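Local coordinates for protein putative alpha-L-fucosidase (Bacteroides thetaiotaomicron, PDB 3EYP) that probably hydrolyses alpha-L-fucosides as a member of glycosyl hydrolase family 29, with a barrel domain joined to an F5/8 type C domain, at residues R57-T62 with R107-A112; T394-E399 with V435-Q440; P411-K416 with W423-A428. All coordinates share one frame; numbering follows the deposited sequence.

Overall arrangement
Contact 1 comes first, in the TIM-barrel domain of the fucosidase family, where helices 56-65 and 105-116 flank strand 70-76 of the parallel sheet. Contacts 2 and 3 belong to the F5/8 type C domain across the chain's centre; contact 1 is about 44 Å from contact 2 and about 38 Å from contact 3, centre to centre. Contact 3 nests inside the loop that contact 2 closes, and their centres are about 10 Å apart. Residues 411-416 bridge them: the backbones of Ala413 and Lys416 bond to strand 393-401, and the side chains of Glu412, Ala413 and Lys416 reach strand 423-432 of the other sheet. Contact 1 thus packs the barrel's helical layer, the others the beta-sandwich.

Contact 1: R57-T62 with R107-A112; sequences RQWMQT and REFVDA
Met60 and Ala112 meet where two neighbouring helices of the TIM barrel, 56-65 and 105-116, lie against each other. The short segments run in roughly the same direction, their axes 43° apart and 9.4 Å at closest approach, as expected for successive outer helices of a beta/alpha barrel.

The side-chain packing is apolar, though Met60 CG lies 3.4 Å from Ala112 O. Ala112 offers only a methyl, which lets the helices come close: Arg57 and Ala112 have their CA atoms 5.3 Å apart. Deeper in, the Phe109 side chain crosses those of Trp59 and Met60 at about a right angle; Trp59 CZ3 is 4.2 Å from Phe109 CD1. Phe109 holds CG opposite the backbone N (chi1 174°), which carries the ring toward helix 56-65 and the strand beneath, where it and Trp59 both touch Leu73 of strand 70-76.

The polar groups find partners outside the two segments: buried Trp59 NE1 bonds to Gly302 O, and Arg57, whose CG lies beside the Ala112 methyl, reaches Glu115 of the facing helix through an NH1 salt bridge.

Met60 bends at chi2 and chi3, bringing CE within 3.9 Å of Phe109 CD1, while its CG sits 3.7 Å from Ala112 CB.

Contact 2: T394-E399 with V435-Q440; sequences TKWSVE and VRLRIQ
Two antiparallel strands of the F5/8 type C beta-sandwich pair here, with Ser397 facing Arg438 and Glu399 facing Arg436 as hydrogen-bonded pairs. Ser397 N reaches Arg438 O at 2.9 Å, and Arg438 N returns the bond to Ser397 O; Glu399 and Arg436 repeat the exchange.

On the face bearing these residues, Glu399 and Arg436 run alongside each other in the same direction, their carboxylate and guanidinium planes 29° apart. Arg436 bends at chi3 (74°), which turns its nitrogens toward Glu399. One oxygen takes both bonds of the salt bridge: Glu399 OE1 receives Arg436 NE at 2.8 Å nearly along its C-O axis and Arg436 NH1 at 2.7 Å on its syn lone pair. Arg438 NE lies 3.5 Å above the centre of the Arg436 guanidinium; the adjoining carboxylates, Glu399 and Asp367, which salt-bridges Arg438, probably offset the like charges. Further along, Ser397 OG donates to Gln440 OE1 at 2.6 Å, and a water joins the same hydroxyl to Gln440 NE2.

The other face is apolar. Val398 sends one methyl to each of two neighbours, CG1 to Val435 CG1 at 3.7 Å and CG2 to Leu437 CD1 at 3.8 Å.

Val398 and Leu437 both reach Phe451 of strand 447-454, and Trp396 and Leu437 touch Ile383 of strand 380-385, so this face packs against the second sheet; within its own sheet, strand 434-442 lies between 393-401 and 366-372.

Contact 3: P411-K416 with W423-A428; sequences PEATDK and WIVRLA
The carboxylate of Glu412 is met from above its plane: Ala428 N donates to Glu412 OE2 at 3.0 Å, 45° out of that plane, with a nearly straight N-H...O angle of 164°. The other oxygen, Glu412 OE1, lies 3.5 Å from Leu427 CB, and the two side chains cross at about a right angle. The second flat group, the Trp423 indole, is approached obliquely by the aliphatic end of Lys416, whose CE stands 4.4 Å from Trp423 NE1; the ammonium itself goes on to a salt bridge with Asp218.

These contacts fasten the loop that follows strand 408-409 onto strand 423-432 of the F5/8 type C beta-sandwich. Glu412 bends at chi2 (88°), which turns its carboxylate along the strand, past Leu427, to the corner at Ala428. On the way its CB passes 3.4 Å from Arg426 O and also rests against Val425. That valine is the apolar centre of the contact: its CG1 lies 3.6 Å from Glu412 O and 4.1 Å from Ala413 CB, and its side chain also touches Leu381 of strand 380-385. Ala413 and Lys416 in turn make backbone bonds to Val398 and Trp396, tying the loop to the other sheet.

A water donates to both Glu412 OE1 and Ala428 O. With an alanine at Glu412, the amide of Ala428 would probably lose its carboxylate acceptor and the water its carboxylate partner, leaving the chain corner less firmly tied to the loop.

Chemically, one carboxylate serves the corner twice, directly through the amide N-H and indirectly through water to the carbonyl; the hydrogen bond from Ala428 N is likely to be strengthened by the negative charge on Glu412.

Contact 1: R57-T62 with R107-A112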
loop_
_atom_site.group_PDB
_atom_site.type_symbol
_atom_site.label_atom_id
_atom_site.label_comp_id
_atom_site.label_asym_id
_atom_site.label_seq_id
_atom_site.Cartn_x
_atom_site.Cartn_y
_atom_site.Cartn_z
ATOM N N ARG A 57 -9.444 2.596 20.048
ATOM C CA ARG A 57 -8.170 3.144 20.551
ATOM C C ARG A 57 -7.149 2.013 20.605
ATOM O O ARG A 57 -5.960 2.184 20.255
ATOM C CB ARG A 57 -8.331 3.829 21.928
ATOM C CG ARG A 57 -9.290 5.095 21.905
ATOM C CD ARG A 57 -9.442 5.704 23.305
ATOM N NE ARG A 57 -8.282 6.515 23.612
ATOM C CZ ARG A 57 -7.278 6.183 24.432
ATOM N NH1 ARG A 57 -6.275 7.021 24.581
ATOM N NH2 ARG A 57 -7.279 5.051 25.136
ATOM N N GLN A 58 -7.652 0.854 20.975
ATOM C CA GLN A 58 -6.833 -0.368 21.050
ATOM C C GLN A 58 -6.269 -0.670 19.640
ATOM O O GLN A 58 -5.121 -1.063 19.472
ATOM C CB GLN A 58 -7.595 -1.553 21.594
ATOM C CG GLN A 58 -6.725 -2.776 21.809
ATOM C CD GLN A 58 -6.984 -3.883 20.825
ATOM O OE1 GLN A 58 -7.745 -3.717 19.890
ATOM N NE2 GLN A 58 -6.352 -5.022 21.031
ATOM N N TRP A 59 -7.112 -0.463 18.642
ATOM C CA TRP A 59 -6.742 -0.713 17.245
ATOM C C TRP A 59 -5.637 0.251 16.911
ATOM O O TRP A 59 -4.702 -0.148 16.251
ATOM C CB TRP A 59 -7.871 -0.509 16.252
ATOM C CG TRP A 59 -9.151 -1.235 16.489
ATOM C CD1 TRP A 59 -9.468 -2.056 17.545
ATOM C CD2 TRP A 59 -10.307 -1.140 15.696
ATOM N NE1 TRP A 59 -10.728 -2.510 17.432
ATOM C CE2 TRP A 59 -11.289 -1.974 16.298
ATOM C CE3 TRP A 59 -10.598 -0.493 14.494
ATOM C CZ2 TRP A 59 -12.572 -2.142 15.764
ATOM C CZ3 TRP A 59 -11.885 -0.645 13.953
ATOM C CH2 TRP A 59 -12.858 -1.494 14.585
ATOM N N MET A 60 -5.765 1.510 17.354
ATOM C CA MET A 60 -4.777 2.545 16.988
ATOM C C MET A 60 -3.448 2.259 17.675
ATOM O O MET A 60 -2.393 2.541 17.156
ATOM C CB MET A 60 -5.199 3.969 17.325
ATOM C CG MET A 60 -6.367 4.610 16.529
ATOM S SD MET A 60 -6.515 4.264 14.769
ATOM C CE MET A 60 -8.089 3.459 14.699
ATOM N N GLN A 61 -3.500 1.676 18.839
ATOM C CA GLN A 61 -2.230 1.347 19.575
ATOM C C GLN A 61 -1.460 0.261 18.841
ATOM O O GLN A 61 -0.226 0.275 18.717
ATOM C CB GLN A 61 -2.540 0.934 21.013
ATOM C CG GLN A 61 -3.036 2.076 21.865
ATOM C CD GLN A 61 -3.972 1.651 22.993
ATOM O OE1 GLN A 61 -3.920 0.520 23.471
ATOM N NE2 GLN A 61 -4.832 2.590 23.439
ATOM N N THR A 62 -2.222 -0.651 18.264
ATOM C CA THR A 62 -1.632 -1.676 17.382
ATOM C C THR A 62 -0.829 -1.020 16.227
ATOM O O THR A 62 0.309 -1.381 15.935
ATOM C CB THR A 62 -2.695 -2.679 16.878
ATOM O OG1 THR A 62 -3.131 -3.486 17.995
ATOM C CG2 THR A 62 -2.136 -3.641 15.778
ATOM N N ARG A 107 -17.893 6.442 13.663
ATOM C CA ARG A 107 -17.608 7.535 14.610
ATOM C C ARG A 107 -16.423 7.189 15.516
ATOM O O ARG A 107 -15.457 7.900 15.567
ATOM C CB ARG A 107 -18.816 7.847 15.488
ATOM C CG ARG A 107 -18.759 9.163 16.307
ATOM C CD ARG A 107 -18.332 10.401 15.505
ATOM N NE ARG A 107 -19.416 10.821 14.611
ATOM C CZ ARG A 107 -19.270 11.595 13.549
ATOM N NH1 ARG A 107 -18.096 12.092 13.237
ATOM N NH2 ARG A 107 -20.314 11.898 12.798
ATOM N N GLU A 108 -16.545 6.117 16.275
ATOM C CA GLU A 108 -15.468 5.626 17.164
ATOM C C GLU A 108 -14.111 5.518 16.453
ATOM O O GLU A 108 -13.055 5.917 16.955
ATOM C CB GLU A 108 -15.874 4.282 17.793
ATOM C CG GLU A 108 -17.193 4.445 18.600
ATOM C CD GLU A 108 -17.435 3.444 19.709
ATOM O OE1 GLU A 108 -16.484 2.808 20.209
ATOM O OE2 GLU A 108 -18.616 3.369 20.136
ATOM N N PHE A 109 -14.173 4.904 15.287
ATOM C CA PHE A 109 -13.022 4.747 14.406
ATOM C C PHE A 109 -12.333 6.061 14.060
ATOM O O PHE A 109 -11.141 6.251 14.355
ATOM C CB PHE A 109 -13.412 3.949 13.136
ATOM C CG PHE A 109 -12.313 3.871 12.107
ATOM C CD1 PHE A 109 -11.158 3.103 12.324
ATOM C CD2 PHE A 109 -12.428 4.559 10.928
ATOM C CE1 PHE A 109 -10.150 3.065 11.370
ATOM C CE2 PHE A 109 -11.439 4.519 10.001
ATOM C CZ PHE A 109 -10.294 3.759 10.231
ATOM N N VAL A 110 -13.066 6.958 13.407
ATOM C CA VAL A 110 -12.490 8.253 13.024
ATOM C C VAL A 110 -12.109 9.098 14.231
ATOM O O VAL A 110 -11.167 9.885 14.145
ATOM C CB VAL A 110 -13.344 9.154 12.056
ATOM C CG1 VAL A 110 -13.629 8.453 10.735
ATOM C CG2 VAL A 110 -14.597 9.639 12.709
ATOM N N ASP A 111 -12.776 8.907 15.358
ATOM C CA ASP A 111 -12.398 9.677 16.564
ATOM C C ASP A 111 -11.038 9.176 17.060
ATOM O O ASP A 111 -10.133 9.961 17.346
ATOM C CB ASP A 111 -13.458 9.623 17.677
ATOM C CG ASP A 111 -14.651 10.532 17.393
ATOM O OD1 ASP A 111 -14.582 11.418 16.520
ATOM O OD2 ASP A 111 -15.692 10.315 18.040
ATOM N N ALA A 112 -10.882 7.857 17.127
ATOM C CA ALA A 112 -9.623 7.233 17.526
ATOM C C ALA A 112 -8.490 7.623 16.539
ATOM O O ALA A 112 -7.353 7.882 16.938
ATOM C CB ALA A 112 -9.745 5.645 17.656
#

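Contact 2: T394-E399 with V435-Q440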
loop_
_atom_site.group_PDB
_atom_site.type_symbol
_atom_site.label_atom_id
_atom_site.label_comp_id
_atom_site.label_asym_id
_atom_site.label_seq_id
_atom_site.Cartn_x
_atom_site.Cartn_y
_atom_site.Cartn_z
ATOM N N THR A 394 15.797 2.102 -16.012
ATOM C CA THR A 394 15.107 0.899 -16.429
ATOM C C THR A 394 15.932 -0.353 -16.432
ATOM O O THR A 394 15.413 -1.428 -16.703
ATOM C CB THR A 394 14.464 1.028 -17.833
ATOM O OG1 THR A 394 15.480 1.323 -18.813
ATOM C CG2 THR A 394 13.380 2.099 -17.854
ATOM N N LYS A 395 17.209 -0.222 -16.107
ATOM C CA LYS A 395 18.024 -1.411 -15.862
ATOM C C LYS A 395 19.144 -1.048 -14.923
ATOM O O LYS A 395 19.740 0.028 -15.060
ATOM C CB LYS A 395 18.532 -1.957 -17.221
ATOM C CG LYS A 395 19.318 -3.222 -17.127
ATOM C CD LYS A 395 19.743 -3.679 -18.523
ATOM C CE LYS A 395 20.778 -4.803 -18.428
ATOM N NZ LYS A 395 21.502 -4.943 -19.759
ATOM N N TRP A 396 19.348 -1.881 -13.923
ATOM C CA TRP A 396 20.380 -1.666 -12.920
ATOM C C TRP A 396 20.884 -2.939 -12.269
ATOM O O TRP A 396 20.172 -3.983 -12.167
ATOM C CB TRP A 396 19.932 -0.667 -11.836
ATOM C CG TRP A 396 18.685 -1.068 -11.078
ATOM C CD1 TRP A 396 17.406 -0.930 -11.491
ATOM C CD2 TRP A 396 18.627 -1.642 -9.781
ATOM N NE1 TRP A 396 16.542 -1.380 -10.522
ATOM C CE2 TRP A 396 17.279 -1.845 -9.472
ATOM C CE3 TRP A 396 19.593 -2.029 -8.853
ATOM C CZ2 TRP A 396 16.861 -2.412 -8.260
ATOM C CZ3 TRP A 396 19.177 -2.595 -7.670
ATOM C CH2 TRP A 396 17.825 -2.769 -7.384
ATOM N N SER A 397 22.137 -2.850 -11.860
ATOM C CA SER A 397 22.810 -3.968 -11.167
ATOM C C SER A 397 23.708 -3.453 -10.069
ATOM O O SER A 397 24.112 -2.309 -10.062
ATOM C CB SER A 397 23.646 -4.802 -12.104
ATOM O OG SER A 397 22.945 -5.137 -13.259
ATOM N N VAL A 398 23.976 -4.340 -9.134
ATOM C CA VAL A 398 24.907 -4.078 -8.061
ATOM C C VAL A 398 25.936 -5.226 -7.972
ATOM O O VAL A 398 25.629 -6.409 -8.078
ATOM C CB VAL A 398 24.166 -3.811 -6.682
ATOM C CG1 VAL A 398 25.176 -3.443 -5.563
ATOM C CG2 VAL A 398 23.070 -2.695 -6.814
ATOM N N GLU A 399 27.178 -4.794 -7.831
ATOM C CA GLU A 399 28.345 -5.654 -7.675
ATOM C C GLU A 399 29.204 -5.236 -6.504
ATOM O O GLU A 399 29.046 -4.183 -5.898
ATOM C CB GLU A 399 29.187 -5.600 -8.954
ATOM C CG GLU A 399 28.369 -5.917 -10.186
ATOM C CD GLU A 399 29.099 -5.585 -11.479
ATOM O OE1 GLU A 399 29.950 -4.654 -11.464
ATOM O OE2 GLU A 399 28.819 -6.251 -12.499
ATOM N N VAL A 435 31.691 -1.516 -3.366
ATOM C CA VAL A 435 30.384 -1.787 -3.959
ATOM C C VAL A 435 30.182 -0.898 -5.153
ATOM O O VAL A 435 30.361 0.330 -5.082
ATOM C CB VAL A 435 29.207 -1.503 -2.962
ATOM C CG1 VAL A 435 27.786 -1.693 -3.666
ATOM C CG2 VAL A 435 29.339 -2.329 -1.692
ATOM N N ARG A 436 29.766 -1.528 -6.230
ATOM C CA ARG A 436 29.423 -0.817 -7.459
ATOM C C ARG A 436 27.937 -0.838 -7.808
ATOM O O ARG A 436 27.314 -1.900 -7.906
ATOM C CB ARG A 436 30.220 -1.356 -8.661
ATOM C CG ARG A 436 29.919 -0.582 -9.918
ATOM C CD ARG A 436 30.963 -0.733 -11.002
ATOM N NE ARG A 436 30.927 -2.024 -11.666
ATOM C CZ ARG A 436 31.477 -2.240 -12.867
ATOM N NH1 ARG A 436 31.428 -3.430 -13.431
ATOM N NH2 ARG A 436 32.039 -1.238 -13.525
ATOM N N LEU A 437 27.417 0.357 -8.051
ATOM C CA LEU A 437 26.050 0.538 -8.574
ATOM C C LEU A 437 26.134 0.924 -10.039
ATOM O O LEU A 437 26.667 1.986 -10.392
ATOM C CB LEU A 437 25.310 1.608 -7.792
ATOM C CG LEU A 437 23.937 2.000 -8.331
ATOM C CD1 LEU A 437 22.964 0.758 -8.376
ATOM C CD2 LEU A 437 23.385 3.160 -7.495
ATOM N N ARG A 438 25.642 0.012 -10.892
ATOM C CA ARG A 438 25.556 0.223 -12.332
ATOM C C ARG A 438 24.131 0.592 -12.756
ATOM O O ARG A 438 23.212 -0.231 -12.674
ATOM C CB ARG A 438 25.978 -1.038 -13.102
ATOM C CG ARG A 438 27.317 -1.717 -12.650
ATOM C CD ARG A 438 27.936 -2.508 -13.823
ATOM N NE ARG A 438 28.565 -1.551 -14.741
ATOM C CZ ARG A 438 29.201 -1.864 -15.878
ATOM N NH1 ARG A 438 29.760 -0.896 -16.611
ATOM N NH2 ARG A 438 29.255 -3.113 -16.305
ATOM N N ILE A 439 23.977 1.837 -13.204
ATOM C CA ILE A 439 22.777 2.315 -13.908
ATOM C C ILE A 439 23.036 2.029 -15.351
ATOM O O ILE A 439 23.902 2.657 -15.984
ATOM C CB ILE A 439 22.497 3.846 -13.695
ATOM C CG1 ILE A 439 22.334 4.162 -12.230
ATOM C CG2 ILE A 439 21.217 4.341 -14.492
ATOM C CD1 ILE A 439 21.523 3.170 -11.498
ATOM N N GLN A 440 22.345 1.013 -15.860
ATOM C CA GLN A 440 22.650 0.417 -17.171
ATOM C C GLN A 440 21.823 0.885 -18.330
ATOM O O GLN A 440 22.261 0.872 -19.455
ATOM C CB GLN A 440 22.582 -1.105 -17.064
ATOM C CG GLN A 440 23.708 -1.588 -16.229
ATOM C CD GLN A 440 23.533 -2.978 -15.707
ATOM O OE1 GLN A 440 22.580 -3.283 -14.979
ATOM N NE2 GLN A 440 24.504 -3.826 -16.017
HETATM O O HOH W 1 24.910 -6.557 -15.102
#

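Contact 3: P411-K416 with W423-A428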
loop_
_atom_site.group_PDB
_atom_site.type_symbol
_atom_site.label_atom_id
_atom_site.label_comp_id
_atom_site.label_asym_id
_atom_site.label_seq_id
_atom_site.Cartn_x
_atom_site.Cartn_y
_atom_site.Cartn_z
ATOM N N PRO A 411 23.728 -12.198 -7.471
ATOM C CA PRO A 411 22.737 -12.870 -8.302
ATOM C C PRO A 411 21.387 -12.245 -8.282
ATOM O O PRO A 411 20.720 -12.237 -9.296
ATOM C CB PRO A 411 22.652 -14.253 -7.684
ATOM C CG PRO A 411 24.034 -14.513 -7.150
ATOM C CD PRO A 411 24.496 -13.156 -6.653
ATOM N N GLU A 412 21.000 -11.735 -7.115
ATOM C CA GLU A 412 19.633 -11.238 -6.884
ATOM C C GLU A 412 19.491 -9.772 -7.315
ATOM O O GLU A 412 18.389 -9.191 -7.350
ATOM C CB GLU A 412 19.235 -11.416 -5.377
ATOM C CG GLU A 412 19.399 -12.854 -4.745
ATOM C CD GLU A 412 20.812 -13.103 -4.167
ATOM O OE1 GLU A 412 21.750 -12.452 -4.641
ATOM O OE2 GLU A 412 21.007 -13.955 -3.236
ATOM N N ALA A 413 20.623 -9.172 -7.647
ATOM C CA ALA A 413 20.687 -7.754 -8.004
ATOM C C ALA A 413 21.401 -7.509 -9.306
ATOM O O ALA A 413 22.196 -6.585 -9.413
ATOM C CB ALA A 413 21.356 -6.918 -6.870
ATOM N N THR A 414 21.071 -8.356 -10.270
ATOM C CA THR A 414 21.565 -8.285 -11.642
ATOM C C THR A 414 20.469 -8.067 -12.685
ATOM O O THR A 414 19.503 -8.798 -12.794
ATOM C CB THR A 414 22.293 -9.570 -11.961
ATOM O OG1 THR A 414 23.274 -9.822 -10.950
ATOM C CG2 THR A 414 22.957 -9.503 -13.365
ATOM N N ASP A 415 20.661 -7.001 -13.448
ATOM C CA ASP A 415 19.784 -6.650 -14.545
ATOM C C ASP A 415 18.358 -6.520 -14.041
ATOM O O ASP A 415 17.398 -7.001 -14.673
ATOM C CB ASP A 415 19.907 -7.729 -15.635
ATOM C CG ASP A 415 21.320 -7.782 -16.268
ATOM O OD1 ASP A 415 22.017 -6.734 -16.276
ATOM O OD2 ASP A 415 21.718 -8.889 -16.712
ATOM N N LYS A 416 18.255 -5.841 -12.891
ATOM C CA LYS A 416 16.981 -5.407 -12.334
ATOM C C LYS A 416 16.415 -4.317 -13.215
ATOM O O LYS A 416 17.114 -3.688 -13.981
ATOM C CB LYS A 416 17.115 -4.942 -10.894
ATOM C CG LYS A 416 17.645 -5.999 -9.933
ATOM C CD LYS A 416 16.980 -7.282 -10.117
ATOM C CE LYS A 416 15.623 -7.342 -9.464
ATOM N NZ LYS A 416 14.863 -8.564 -9.950
ATOM N N TRP A 423 12.921 0.049 -4.024
ATOM C CA TRP A 423 13.141 -1.311 -4.432
ATOM C C TRP A 423 14.126 -1.924 -3.465
ATOM O O TRP A 423 15.219 -1.369 -3.234
ATOM C CB TRP A 423 13.623 -1.439 -5.895
ATOM C CG TRP A 423 13.192 -2.745 -6.438
ATOM C CD1 TRP A 423 13.788 -3.942 -6.240
ATOM C CD2 TRP A 423 11.993 -2.994 -7.133
ATOM N NE1 TRP A 423 13.054 -4.956 -6.839
ATOM C CE2 TRP A 423 11.933 -4.388 -7.390
ATOM C CE3 TRP A 423 10.950 -2.190 -7.570
ATOM C CZ2 TRP A 423 10.876 -4.969 -8.049
ATOM C CZ3 TRP A 423 9.890 -2.800 -8.305
ATOM C CH2 TRP A 423 9.858 -4.154 -8.486
ATOM N N ILE A 424 13.706 -3.025 -2.849
ATOM C CA ILE A 424 14.589 -3.756 -1.911
ATOM C C ILE A 424 15.035 -5.037 -2.538
ATOM O O ILE A 424 14.262 -5.709 -3.228
ATOM C CB ILE A 424 13.828 -4.087 -0.585
ATOM C CG1 ILE A 424 13.461 -2.779 0.168
ATOM C CG2 ILE A 424 14.632 -5.128 0.289
ATOM C CD1 ILE A 424 12.437 -2.971 1.305
ATOM N N VAL A 425 16.283 -5.389 -2.301
ATOM C CA VAL A 425 16.776 -6.697 -2.705
ATOM C C VAL A 425 17.390 -7.375 -1.491
ATOM O O VAL A 425 18.078 -6.740 -0.686
ATOM C CB VAL A 425 17.806 -6.600 -3.873
ATOM C CG1 VAL A 425 18.576 -7.943 -4.011
ATOM C CG2 VAL A 425 17.060 -6.242 -5.176
ATOM N N ARG A 426 17.032 -8.630 -1.314
ATOM C CA ARG A 426 17.642 -9.463 -0.303
ATOM C C ARG A 426 18.530 -10.491 -1.011
ATOM O O ARG A 426 18.224 -10.958 -2.121
ATOM C CB ARG A 426 16.591 -10.191 0.540
ATOM C CG ARG A 426 15.722 -9.300 1.398
ATOM C CD ARG A 426 14.718 -10.117 2.090
ATOM N NE ARG A 426 13.683 -10.436 1.128
ATOM C CZ ARG A 426 12.621 -11.169 1.407
ATOM N NH1 ARG A 426 12.469 -11.631 2.646
ATOM N NH2 ARG A 426 11.712 -11.393 0.457
ATOM N N LEU A 427 19.613 -10.832 -0.341
ATOM C CA LEU A 427 20.718 -11.547 -0.976
ATOM C C LEU A 427 21.487 -12.323 0.043
ATOM O O LEU A 427 21.558 -11.933 1.206
ATOM C CB LEU A 427 21.672 -10.544 -1.652
ATOM C CG LEU A 427 22.260 -9.375 -0.823
ATOM C CD1 LEU A 427 23.816 -9.425 -0.786
ATOM C CD2 LEU A 427 21.766 -8.023 -1.296
ATOM N N ALA A 428 22.027 -13.451 -0.411
ATOM C CA ALA A 428 22.971 -14.214 0.402
ATOM C C ALA A 428 24.092 -13.262 0.838
ATOM O O ALA A 428 24.612 -12.484 0.025
ATOM C CB ALA A 428 23.507 -15.457 -0.361
HETATM O O HOH W 2 24.514 -12.734 -2.934
#